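Local coordinates for orotidine 5'-phosphate decarboxylase (Sulfolobus solfataricus, PDB 4DBE), which probably catalyses the decarboxylation of orotidine 5'-monophosphate to UMP, the last step of de novo UMP biosynthesis, as a homodimer, at residues A[5-10]-A[183-188]; A[9-14]-A[28-33]; A[53-58]-A[78-83]. All blocks are in the same frame, centred on the assembly; numbering follows the deposited sequence.

Interaction 1: residues A[5-10]-A[183-188]; sequences RVILAM and YEIIGR. With BMP (6-hydroxyuridine-5'-phosphate), chain C.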
loop_
_atom_site.group_PDB
_atom_site.type_symbol
_atom_site.label_atom_id
_atom_site.label_comp_id
_atom_site.label_asym_id
_atom_site.label_seq_id
_atom_site.Cartn_x
_atom_site.Cartn_y
_atom_site.Cartn_z
ATOM N N ARG A 5 -1.983 -25.948 -5.214
ATOM C CA ARG A 5 -1.450 -25.107 -4.149
ATOM C C ARG A 5 -1.119 -23.723 -4.705
ATOM O O ARG A 5 -0.423 -22.933 -4.060
ATOM C CB ARG A 5 -0.177 -25.733 -3.573
ATOM C CG ARG A 5 -0.348 -27.152 -3.094
ATOM C CD ARG A 5 -0.969 -27.184 -1.722
ATOM N NE ARG A 5 -0.442 -28.281 -0.909
ATOM C CZ ARG A 5 -0.527 -28.325 0.420
ATOM N NH1 ARG A 5 -1.114 -27.335 1.077
ATOM N NH2 ARG A 5 -0.028 -29.356 1.090
ATOM N N VAL A 6 -1.605 -23.432 -5.910
ATOM C CA VAL A 6 -1.264 -22.171 -6.555
ATOM C C VAL A 6 -2.314 -21.080 -6.337
ATOM O O VAL A 6 -3.515 -21.320 -6.454
ATOM C CB VAL A 6 -1.025 -22.345 -8.059
ATOM C CG1 VAL A 6 -0.727 -21.000 -8.701
ATOM C CG2 VAL A 6 0.118 -23.313 -8.292
ATOM N N ILE A 7 -1.831 -19.891 -5.994
ATOM C CA ILE A 7 -2.636 -18.687 -6.000
ATOM C C ILE A 7 -2.110 -17.847 -7.159
ATOM O O ILE A 7 -0.945 -17.449 -7.166
ATOM C CB ILE A 7 -2.528 -17.909 -4.658
ATOM C CG1 ILE A 7 -3.116 -18.740 -3.512
ATOM C CG2 ILE A 7 -3.262 -16.539 -4.749
ATOM C CD1 ILE A 7 -3.000 -18.094 -2.121
ATOM N N LEU A 8 -2.958 -17.625 -8.154
ATOM C CA LEU A 8 -2.594 -16.792 -9.301
ATOM C C LEU A 8 -2.501 -15.340 -8.871
ATOM O O LEU A 8 -3.464 -14.791 -8.324
ATOM C CB LEU A 8 -3.644 -16.935 -10.397
ATOM C CG LEU A 8 -3.519 -15.955 -11.575
ATOM C CD1 LEU A 8 -2.273 -16.286 -12.361
ATOM C CD2 LEU A 8 -4.761 -16.028 -12.459
ATOM N N ALA A 9 -1.343 -14.721 -9.090
ATOM C CA ALA A 9 -1.215 -13.298 -8.824
ATOM C C ALA A 9 -1.660 -12.557 -10.083
ATOM O O ALA A 9 -0.869 -12.343 -11.006
ATOM C CB ALA A 9 0.209 -12.917 -8.436
ATOM N N MET A 10 -2.944 -12.219 -10.127
ATOM C CA MET A 10 -3.489 -11.521 -11.275
ATOM C C MET A 10 -3.164 -10.036 -11.173
ATOM O O MET A 10 -3.967 -9.230 -10.696
ATOM C CB MET A 10 -5.000 -11.756 -11.398
ATOM C CG MET A 10 -5.573 -11.371 -12.760
ATOM S SD MET A 10 -7.285 -11.911 -12.888
ATOM C CE MET A 10 -7.134 -13.546 -12.181
ATOM N N TYR A 183 0.408 -22.335 0.372
ATOM C CA TYR A 183 0.164 -21.964 -1.020
ATOM C C TYR A 183 1.296 -21.117 -1.559
ATOM O O TYR A 183 1.936 -20.360 -0.813
ATOM C CB TYR A 183 -1.163 -21.196 -1.127
ATOM C CG TYR A 183 -2.322 -21.991 -0.590
ATOM C CD1 TYR A 183 -2.731 -23.158 -1.224
ATOM C CD2 TYR A 183 -2.994 -21.600 0.564
ATOM C CE1 TYR A 183 -3.780 -23.906 -0.733
ATOM C CE2 TYR A 183 -4.056 -22.343 1.053
ATOM C CZ TYR A 183 -4.438 -23.496 0.399
ATOM O OH TYR A 183 -5.484 -24.247 0.876
ATOM N N GLU A 184 1.562 -21.247 -2.855
ATOM C CA GLU A 184 2.562 -20.406 -3.495
ATOM C C GLU A 184 1.869 -19.430 -4.442
ATOM O O GLU A 184 0.981 -19.804 -5.213
ATOM C CB GLU A 184 3.623 -21.235 -4.229
ATOM C CG GLU A 184 4.491 -22.016 -3.252
ATOM C CD GLU A 184 5.577 -22.843 -3.904
ATOM O OE1 GLU A 184 5.733 -22.758 -5.139
ATOM O OE2 GLU A 184 6.277 -23.580 -3.156
ATOM N N ILE A 185 2.269 -18.170 -4.336
ATOM C CA ILE A 185 1.699 -17.109 -5.146
ATOM C C ILE A 185 2.552 -16.948 -6.392
ATOM O O ILE A 185 3.766 -16.753 -6.292
ATOM C CB ILE A 185 1.721 -15.791 -4.381
ATOM C CG1 ILE A 185 0.786 -15.871 -3.174
ATOM C CG2 ILE A 185 1.294 -14.642 -5.300
ATOM C CD1 ILE A 185 1.014 -14.757 -2.144
ATOM N N ILE A 186 1.928 -17.013 -7.565
ATOM C CA ILE A 186 2.704 -16.981 -8.807
ATOM C C ILE A 186 2.054 -16.039 -9.815
ATOM O O ILE A 186 0.859 -16.184 -10.138
ATOM C CB ILE A 186 2.829 -18.389 -9.414
ATOM C CG1 ILE A 186 3.422 -19.361 -8.391
ATOM C CG2 ILE A 186 3.667 -18.367 -10.690
ATOM C CD1 ILE A 186 3.257 -20.810 -8.786
ATOM N N GLY A 187 2.836 -15.078 -10.307
ATOM C CA GLY A 187 2.308 -14.064 -11.222
ATOM C C GLY A 187 2.843 -14.218 -12.641
ATOM O O GLY A 187 2.312 -14.986 -13.453
ATOM N N ARG A 188 3.913 -13.495 -12.932
ATOM C CA ARG A 188 4.475 -13.447 -14.292
ATOM C C ARG A 188 4.749 -14.793 -14.970
ATOM O O ARG A 188 4.583 -14.916 -16.180
ATOM C CB ARG A 188 5.746 -12.594 -14.299
ATOM C CG ARG A 188 5.486 -11.117 -14.180
ATOM C CD ARG A 188 6.749 -10.378 -13.805
ATOM N NE ARG A 188 7.116 -10.594 -12.407
ATOM C CZ ARG A 188 8.187 -10.054 -11.839
ATOM N NH1 ARG A 188 9.008 -9.301 -12.558
ATOM N NH2 ARG A 188 8.453 -10.276 -10.558
HETATM P P BMP C . 5.581 -12.606 -9.694
HETATM O OP1 BMP C . 6.941 -12.420 -9.172
HETATM O OP2 BMP C . 5.267 -12.149 -11.211
HETATM O OP3 BMP C . 5.262 -14.169 -9.655
HETATM O "O5'" BMP C . 4.508 -11.935 -8.716
HETATM C "C5'" BMP C . 4.603 -12.050 -7.306
HETATM C "C4'" BMP C . 3.350 -11.521 -6.635
HETATM O "O4'" BMP C . 3.511 -11.617 -5.196
HETATM C "C3'" BMP C . 3.027 -10.055 -6.932
HETATM O "O3'" BMP C . 1.617 -9.852 -6.887
HETATM C "C2'" BMP C . 3.677 -9.336 -5.753
HETATM O "O2'" BMP C . 3.116 -8.080 -5.460
HETATM C "C1'" BMP C . 3.439 -10.333 -4.616
HETATM N N1 BMP C . 4.435 -10.263 -3.532
HETATM C C2 BMP C . 5.759 -10.379 -3.773
HETATM O O2 BMP C . 6.178 -10.523 -4.905
HETATM N N3 BMP C . 6.653 -10.311 -2.765
HETATM C C4 BMP C . 6.253 -10.155 -1.482
HETATM O O4 BMP C . 7.081 -10.106 -0.578
HETATM C C5 BMP C . 4.877 -10.054 -1.199
HETATM C C6 BMP C . 3.988 -10.120 -2.244
HETATM O O1 BMP C . 2.671 -10.042 -2.017
#

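Interaction 2: residues A[9-14]-A[28-33]; sequences AMDKPL and GIKVGL. With BMP (6-hydroxyuridine-5'-phosphate), chain C.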
loop_
_atom_site.group_PDB
_atom_site.type_symbol
_atom_site.label_atom_id
_atom_site.label_comp_id
_atom_site.label_asym_id
_atom_site.label_seq_id
_atom_site.Cartn_x
_atom_site.Cartn_y
_atom_site.Cartn_z
ATOM N N ALA A 9 -1.343 -14.721 -9.090
ATOM C CA ALA A 9 -1.215 -13.298 -8.824
ATOM C C ALA A 9 -1.660 -12.557 -10.083
ATOM O O ALA A 9 -0.869 -12.343 -11.006
ATOM C CB ALA A 9 0.209 -12.917 -8.436
ATOM N N MET A 10 -2.944 -12.219 -10.127
ATOM C CA MET A 10 -3.489 -11.521 -11.275
ATOM C C MET A 10 -3.164 -10.036 -11.173
ATOM O O MET A 10 -3.967 -9.230 -10.696
ATOM C CB MET A 10 -5.000 -11.756 -11.398
ATOM C CG MET A 10 -5.573 -11.371 -12.760
ATOM S SD MET A 10 -7.285 -11.911 -12.888
ATOM C CE MET A 10 -7.134 -13.546 -12.181
ATOM N N ASP A 11 -1.963 -9.691 -11.625
ATOM C CA ASP A 11 -1.500 -8.307 -11.640
ATOM C C ASP A 11 -1.664 -7.698 -13.023
ATOM O O ASP A 11 -1.325 -6.541 -13.247
ATOM C CB ASP A 11 -0.030 -8.267 -11.222
ATOM C CG ASP A 11 0.161 -8.688 -9.786
ATOM O OD1 ASP A 11 -0.677 -8.281 -8.945
ATOM O OD2 ASP A 11 1.131 -9.434 -9.486
ATOM N N LYS A 12 -2.166 -8.515 -13.941
ATOM C CA LYS A 12 -2.374 -8.154 -15.336
ATOM C C LYS A 12 -3.575 -8.980 -15.780
ATOM O O LYS A 12 -3.758 -10.102 -15.323
ATOM C CB LYS A 12 -1.135 -8.527 -16.167
ATOM C CG LYS A 12 -1.197 -8.121 -17.636
ATOM C CD LYS A 12 -0.043 -8.698 -18.467
ATOM C CE LYS A 12 1.331 -8.159 -18.026
ATOM N NZ LYS A 12 2.369 -8.344 -19.108
ATOM N N PRO A 13 -4.421 -8.423 -16.652
ATOM C CA PRO A 13 -5.607 -9.168 -17.095
ATOM C C PRO A 13 -5.293 -10.466 -17.853
ATOM O O PRO A 13 -4.359 -10.519 -18.646
ATOM C CB PRO A 13 -6.293 -8.185 -18.051
ATOM C CG PRO A 13 -5.808 -6.841 -17.633
ATOM C CD PRO A 13 -4.400 -7.046 -17.171
ATOM N N LEU A 14 -6.075 -11.504 -17.588
ATOM C CA LEU A 14 -6.129 -12.682 -18.447
ATOM C C LEU A 14 -7.560 -12.790 -18.972
ATOM O O LEU A 14 -8.503 -12.343 -18.318
ATOM C CB LEU A 14 -5.763 -13.963 -17.688
ATOM C CG LEU A 14 -4.344 -14.149 -17.124
ATOM C CD1 LEU A 14 -4.077 -13.156 -16.007
ATOM C CD2 LEU A 14 -4.137 -15.571 -16.584
ATOM N N GLY A 28 -6.493 -20.266 -5.467
ATOM C CA GLY A 28 -7.125 -18.956 -5.441
ATOM C C GLY A 28 -6.559 -17.956 -6.427
ATOM O O GLY A 28 -5.666 -18.264 -7.216
ATOM N N ILE A 29 -7.091 -16.744 -6.376
ATOM C CA ILE A 29 -6.604 -15.652 -7.209
ATOM C C ILE A 29 -6.302 -14.482 -6.299
ATOM O O ILE A 29 -7.126 -14.111 -5.449
ATOM C CB ILE A 29 -7.680 -15.234 -8.224
ATOM C CG1 ILE A 29 -7.997 -16.419 -9.136
ATOM C CG2 ILE A 29 -7.216 -14.014 -9.020
ATOM C CD1 ILE A 29 -9.166 -16.177 -10.090
ATOM N N LYS A 30 -5.106 -13.928 -6.433
ATOM C CA LYS A 30 -4.765 -12.711 -5.714
ATOM C C LYS A 30 -4.929 -11.539 -6.688
ATOM O O LYS A 30 -4.227 -11.442 -7.699
ATOM C CB LYS A 30 -3.337 -12.787 -5.173
ATOM C CG LYS A 30 -2.973 -11.650 -4.236
ATOM C CD LYS A 30 -1.580 -11.841 -3.632
ATOM C CE LYS A 30 -0.451 -11.505 -4.601
ATOM N NZ LYS A 30 -0.463 -10.059 -5.020
ATOM N N VAL A 31 -5.880 -10.664 -6.388
ATOM C CA VAL A 31 -6.166 -9.533 -7.256
ATOM C C VAL A 31 -5.271 -8.362 -6.856
ATOM O O VAL A 31 -5.306 -7.918 -5.720
ATOM C CB VAL A 31 -7.642 -9.139 -7.138
ATOM C CG1 VAL A 31 -7.934 -7.911 -7.981
ATOM C CG2 VAL A 31 -8.518 -10.305 -7.548
ATOM N N GLY A 32 -4.464 -7.879 -7.793
ATOM C CA GLY A 32 -3.482 -6.854 -7.498
ATOM C C GLY A 32 -3.935 -5.469 -7.915
ATOM O O GLY A 32 -4.867 -5.319 -8.706
ATOM N N LEU A 33 -3.278 -4.447 -7.366
ATOM C CA LEU A 33 -3.656 -3.066 -7.660
ATOM C C LEU A 33 -3.539 -2.698 -9.154
ATOM O O LEU A 33 -4.413 -2.036 -9.691
ATOM C CB LEU A 33 -2.863 -2.088 -6.777
ATOM C CG LEU A 33 -3.289 -0.620 -6.870
ATOM C CD1 LEU A 33 -4.832 -0.470 -6.706
ATOM C CD2 LEU A 33 -2.545 0.216 -5.845
HETATM P P BMP C . 5.581 -12.606 -9.694
HETATM O OP1 BMP C . 6.941 -12.420 -9.172
HETATM O OP2 BMP C . 5.267 -12.149 -11.211
HETATM O OP3 BMP C . 5.262 -14.169 -9.655
HETATM O "O5'" BMP C . 4.508 -11.935 -8.716
HETATM C "C5'" BMP C . 4.603 -12.050 -7.306
HETATM C "C4'" BMP C . 3.350 -11.521 -6.635
HETATM O "O4'" BMP C . 3.511 -11.617 -5.196
HETATM C "C3'" BMP C . 3.027 -10.055 -6.932
HETATM O "O3'" BMP C . 1.617 -9.852 -6.887
HETATM C "C2'" BMP C . 3.677 -9.336 -5.753
HETATM O "O2'" BMP C . 3.116 -8.080 -5.460
HETATM C "C1'" BMP C . 3.439 -10.333 -4.616
HETATM N N1 BMP C . 4.435 -10.263 -3.532
HETATM C C2 BMP C . 5.759 -10.379 -3.773
HETATM O O2 BMP C . 6.178 -10.523 -4.905
HETATM N N3 BMP C . 6.653 -10.311 -2.765
HETATM C C4 BMP C . 6.253 -10.155 -1.482
HETATM O O4 BMP C . 7.081 -10.106 -0.578
HETATM C C5 BMP C . 4.877 -10.054 -1.199
HETATM C C6 BMP C . 3.988 -10.120 -2.244
HETATM O O1 BMP C . 2.671 -10.042 -2.017
HETATM O O HOH W 1 -1.977 -10.016 -7.347
#

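Interaction 3: residues A[53-58]-A[78-83]; sequences VEEIIV and FANSFI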
loop_
_atom_site.group_PDB
_atom_site.type_symbol
_atom_site.label_atom_id
_atom_site.label_comp_id
_atom_site.label_asym_id
_atom_site.label_seq_id
_atom_site.Cartn_x
_atom_site.Cartn_y
_atom_site.Cartn_z
ATOM N N VAL A 53 -13.464 -20.098 -7.591
ATOM C CA VAL A 53 -12.236 -20.574 -6.958
ATOM C C VAL A 53 -12.426 -20.583 -5.448
ATOM O O VAL A 53 -13.380 -20.005 -4.938
ATOM C CB VAL A 53 -11.003 -19.704 -7.324
ATOM C CG1 VAL A 53 -10.711 -19.771 -8.825
ATOM C CG2 VAL A 53 -11.213 -18.281 -6.891
ATOM N N GLU A 54 -11.519 -21.242 -4.735
ATOM C CA GLU A 54 -11.615 -21.361 -3.277
ATOM C C GLU A 54 -11.499 -20.030 -2.546
ATOM O O GLU A 54 -12.252 -19.757 -1.612
ATOM C CB GLU A 54 -10.538 -22.307 -2.749
ATOM C CG GLU A 54 -10.654 -23.730 -3.258
ATOM C CD GLU A 54 -11.560 -24.575 -2.389
ATOM O OE1 GLU A 54 -11.212 -24.783 -1.202
ATOM O OE2 GLU A 54 -12.616 -25.023 -2.891
ATOM N N GLU A 55 -10.549 -19.203 -2.960
ATOM C CA GLU A 55 -10.336 -17.929 -2.283
ATOM C C GLU A 55 -9.970 -16.791 -3.235
ATOM O O GLU A 55 -9.053 -16.912 -4.047
ATOM C CB GLU A 55 -9.270 -18.065 -1.194
ATOM C CG GLU A 55 -9.293 -16.925 -0.174
ATOM C CD GLU A 55 -8.417 -17.199 1.037
ATOM O OE1 GLU A 55 -8.063 -18.380 1.271
ATOM O OE2 GLU A 55 -8.075 -16.235 1.759
ATOM N N ILE A 56 -10.710 -15.695 -3.138
ATOM C CA ILE A 56 -10.340 -14.465 -3.822
ATOM C C ILE A 56 -9.701 -13.509 -2.814
ATOM O O ILE A 56 -10.340 -13.100 -1.837
ATOM C CB ILE A 56 -11.558 -13.782 -4.435
ATOM C CG1 ILE A 56 -12.176 -14.674 -5.528
ATOM C CG2 ILE A 56 -11.158 -12.402 -4.951
ATOM C CD1 ILE A 56 -13.560 -14.259 -5.961
ATOM N N ILE A 57 -8.445 -13.156 -3.055
ATOM C CA ILE A 57 -7.693 -12.308 -2.146
ATOM C C ILE A 57 -7.380 -10.999 -2.824
ATOM O O ILE A 57 -6.717 -10.977 -3.866
ATOM C CB ILE A 57 -6.349 -12.967 -1.747
ATOM C CG1 ILE A 57 -6.595 -14.355 -1.158
ATOM C CG2 ILE A 57 -5.568 -12.075 -0.773
ATOM C CD1 ILE A 57 -5.295 -15.097 -0.783
ATOM N N VAL A 58 -7.855 -9.901 -2.254
ATOM C CA VAL A 58 -7.503 -8.608 -2.807
ATOM C C VAL A 58 -6.255 -8.074 -2.118
ATOM O O VAL A 58 -6.209 -7.960 -0.894
ATOM C CB VAL A 58 -8.662 -7.601 -2.733
ATOM C CG1 VAL A 58 -8.140 -6.194 -2.954
ATOM C CG2 VAL A 58 -9.723 -7.977 -3.757
ATOM N N PHE A 78 -16.293 -7.943 -3.002
ATOM C CA PHE A 78 -16.245 -9.196 -3.753
ATOM C C PHE A 78 -15.131 -10.140 -3.282
ATOM O O PHE A 78 -15.132 -11.329 -3.614
ATOM C CB PHE A 78 -16.085 -8.923 -5.246
ATOM C CG PHE A 78 -14.888 -8.099 -5.582
ATOM C CD1 PHE A 78 -13.650 -8.695 -5.779
ATOM C CD2 PHE A 78 -14.998 -6.726 -5.714
ATOM C CE1 PHE A 78 -12.546 -7.928 -6.099
ATOM C CE2 PHE A 78 -13.895 -5.952 -6.033
ATOM C CZ PHE A 78 -12.671 -6.549 -6.223
ATOM N N ALA A 79 -14.176 -9.610 -2.525
ATOM C CA ALA A 79 -13.063 -10.423 -2.036
ATOM C C ALA A 79 -13.469 -11.256 -0.838
ATOM O O ALA A 79 -14.317 -10.847 -0.057
ATOM C CB ALA A 79 -11.884 -9.536 -1.661
ATOM N N ASN A 80 -12.840 -12.420 -0.684
ATOM C CA ASN A 80 -12.981 -13.189 0.546
ATOM C C ASN A 80 -12.004 -12.685 1.600
ATOM O O ASN A 80 -12.276 -12.742 2.801
ATOM C CB ASN A 80 -12.728 -14.673 0.287
ATOM C CG ASN A 80 -13.652 -15.248 -0.781
ATOM O OD1 ASN A 80 -13.198 -15.766 -1.798
ATOM N ND2 ASN A 80 -14.960 -15.150 -0.549
ATOM N N SER A 81 -10.870 -12.175 1.142
ATOM C CA SER A 81 -9.754 -11.875 2.024
ATOM C C SER A 81 -8.957 -10.682 1.521
ATOM O O SER A 81 -8.995 -10.360 0.330
ATOM C CB SER A 81 -8.822 -13.089 2.083
ATOM O OG SER A 81 -9.578 -14.287 2.138
ATOM N N PHE A 82 -8.211 -10.049 2.426
ATOM C CA PHE A 82 -7.367 -8.916 2.070
ATOM C C PHE A 82 -5.971 -9.066 2.640
ATOM O O PHE A 82 -5.779 -9.682 3.701
ATOM C CB PHE A 82 -7.967 -7.601 2.569
ATOM C CG PHE A 82 -9.299 -7.280 1.964
ATOM C CD1 PHE A 82 -9.383 -6.546 0.789
ATOM C CD2 PHE A 82 -10.466 -7.713 2.565
ATOM C CE1 PHE A 82 -10.606 -6.248 0.235
ATOM C CE2 PHE A 82 -11.698 -7.421 2.008
ATOM C CZ PHE A 82 -11.769 -6.687 0.844
ATOM N N ILE A 83 -5.001 -8.493 1.934
ATOM C CA ILE A 83 -3.629 -8.446 2.405
ATOM C C ILE A 83 -3.281 -7.066 2.961
ATOM O O ILE A 83 -3.578 -6.048 2.345
ATOM C CB ILE A 83 -2.646 -8.829 1.268
ATOM C CG1 ILE A 83 -2.847 -10.305 0.903
ATOM C CG2 ILE A 83 -1.189 -8.595 1.704
ATOM C CD1 ILE A 83 -1.779 -10.882 0.010
HETATM O O HOH W 2 -14.395 -17.437 -3.753
HETATM O O HOH W 3 -5.350 -5.558 0.229
#

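Interaction 1: residues A[5-10]-A[183-188]
Tyr183 lies alongside Arg5, with CD1 3.7 Å from Arg5 CA, which sits in the plane of the phenol ring at its edge. Ile7 reaches the same residue from its CD1, 3.7 Å from Tyr183 CB, the two side chains crossing at about a right angle; the ring itself stacks on Tyr27. Glu184 joins the strands through its backbone: its N-H goes to Arg5 O, and its carbonyl O takes an almost straight bond from Ile7 N (2.9 Å, 177° at the hydrogen). Its carboxylate turns to the backbone N-H groups of Gly174 and Val177. Ile185 puts CG2 anti to the backbone N (CG1 chi1 -66°), which brings this methyl against Ala9 CB (3.7 Å) and also against the ribose O4' of the bound 6-hydroxyuridine-5'-phosphate (3.8 Å). Ile186 continues the parallel ladder, N to Ile7 O and O from Ala9 N, while its CD1 meets both methyls of Val6 on the face covered by helix 196-213. At Gly187 the strand gives way to a helix, and its N-H binds phosphate OP3 at 2.7 Å. Arg188 grips OP2 twice, through N (2.6 Å) and NE, and OP1 through NH2; its guanidinium meets the phosphate edge-on. Two backbone N-H groups at a helix start, joined by an arginine, would probably stabilise the phosphate's negative charge at the end of this strand pair.

Interaction 2: residues A[9-14]-A[28-33]
Asp11 and Lys30 meet at the ribose O3' of 6-hydroxyuridine-5'-phosphate: the hydroxyl donates to Asp11 OD2 (2.7 Å) and accepts from Lys30 NZ (2.8 Å). A water ties the two residues again, donating to Asp11 OD1 and to Lys30 O and accepting from NZ. The charged atoms themselves stay apart, Asp11 OD1 lying 4.3 Å from Lys30 NZ, beyond a salt bridge; the ammonium has its ion pair with Asp59. Lys30 starts out extended, CG anti to the backbone N, then bends at chi3 (77°) and chi4 (63°), and this double bend brings NZ back to both sugar hydroxyl and water. O3', the water and Asp59 together fix where NZ sits. The backbone holds the frame: Met10 N donates to Lys30 O, which thus serves strand and water together, and Gly32 N donates to Met10 O at 3.2 Å from well above the carbonyl plane. Met10 is also the centre of an inverse gamma turn, at the point where the strand ends. Asp11 OD1 comes to 3.5 Å from Gly32 CA. On the face away from Lys30, Met10 packs on Leu19 of helix 16-22 and Leu35 of helix 33-39, and Val31 on Val36. Strand 6-10, helix 16-22 and strand 28-32 form a beta-alpha-beta unit, and the ligand sits where a TIM barrel typically places its active site, at the C-terminal ends of the strands.

Interaction 3: residues A[53-58]-A[78-83]
Val58 is wedged among three side chains. Its CG2 presses on Ala79 CB at 3.4 Å, tighter than usual for methyl carbons, and touches Phe78 CE1 at 3.7 Å, while Val58 CB lies 3.7 Å from Phe82 CD1, the two side chains running side by side. Phe78 packs on helix 41-49. On the other face of the sheet Ile57 CG2 meets Ile83 CG1, pointing into the barrel beside Lys30. These are neighbouring parallel strands of the TIM barrel, linked through helix 66-73 in a beta-alpha-beta crossover; Val58 N donates to Ser81 O and Val58 O receives Ile83 N. A water bridges Val58 O and Ile83 O. Toward the strand starts, Ile56 O takes two N-H groups, from Asn80 at 2.8 Å and from Ser81 at 3.2 Å. Asn80 returns a bond through its side chain: OD1 accepts Ile56 N on a lone pair in the amide plane, nearly straight at 171°. Glu55, extended with CG anti to the backbone N (chi1 -162°), carries OE2 to Ser81 OG, which donates a very short 2.5 Å bond; Tyr109 OH also bonds OE2, and Tyr27 OH bonds OE1.

In the fold
From the N terminus, strand 6-10 enters two contacts at once. Interaction 2 closes the short loop through helix 16-22 to strand 28-32; interaction 3 follows in series, closing the loop through helix 66-73 between strands 55-62 and 81-85. Interaction 1 joins the first strand to the last, 183-186, so it shuts the eight-stranded barrel and encloses interaction 3 within its long loop. Strands 28-32 and 55-62 are neighbours, and backbone bonds between Ile29, Val31 and Ile57 carry the sheet from interaction 2 to interaction 3. Inside the barrel Ile7 touches Ile57, while Lys30 packs against both Ile185 and Ile83. Interactions 1 and 2 share one ligand: interaction 1 hydrogen-bonds its phosphate, interaction 2 its ribose O3'.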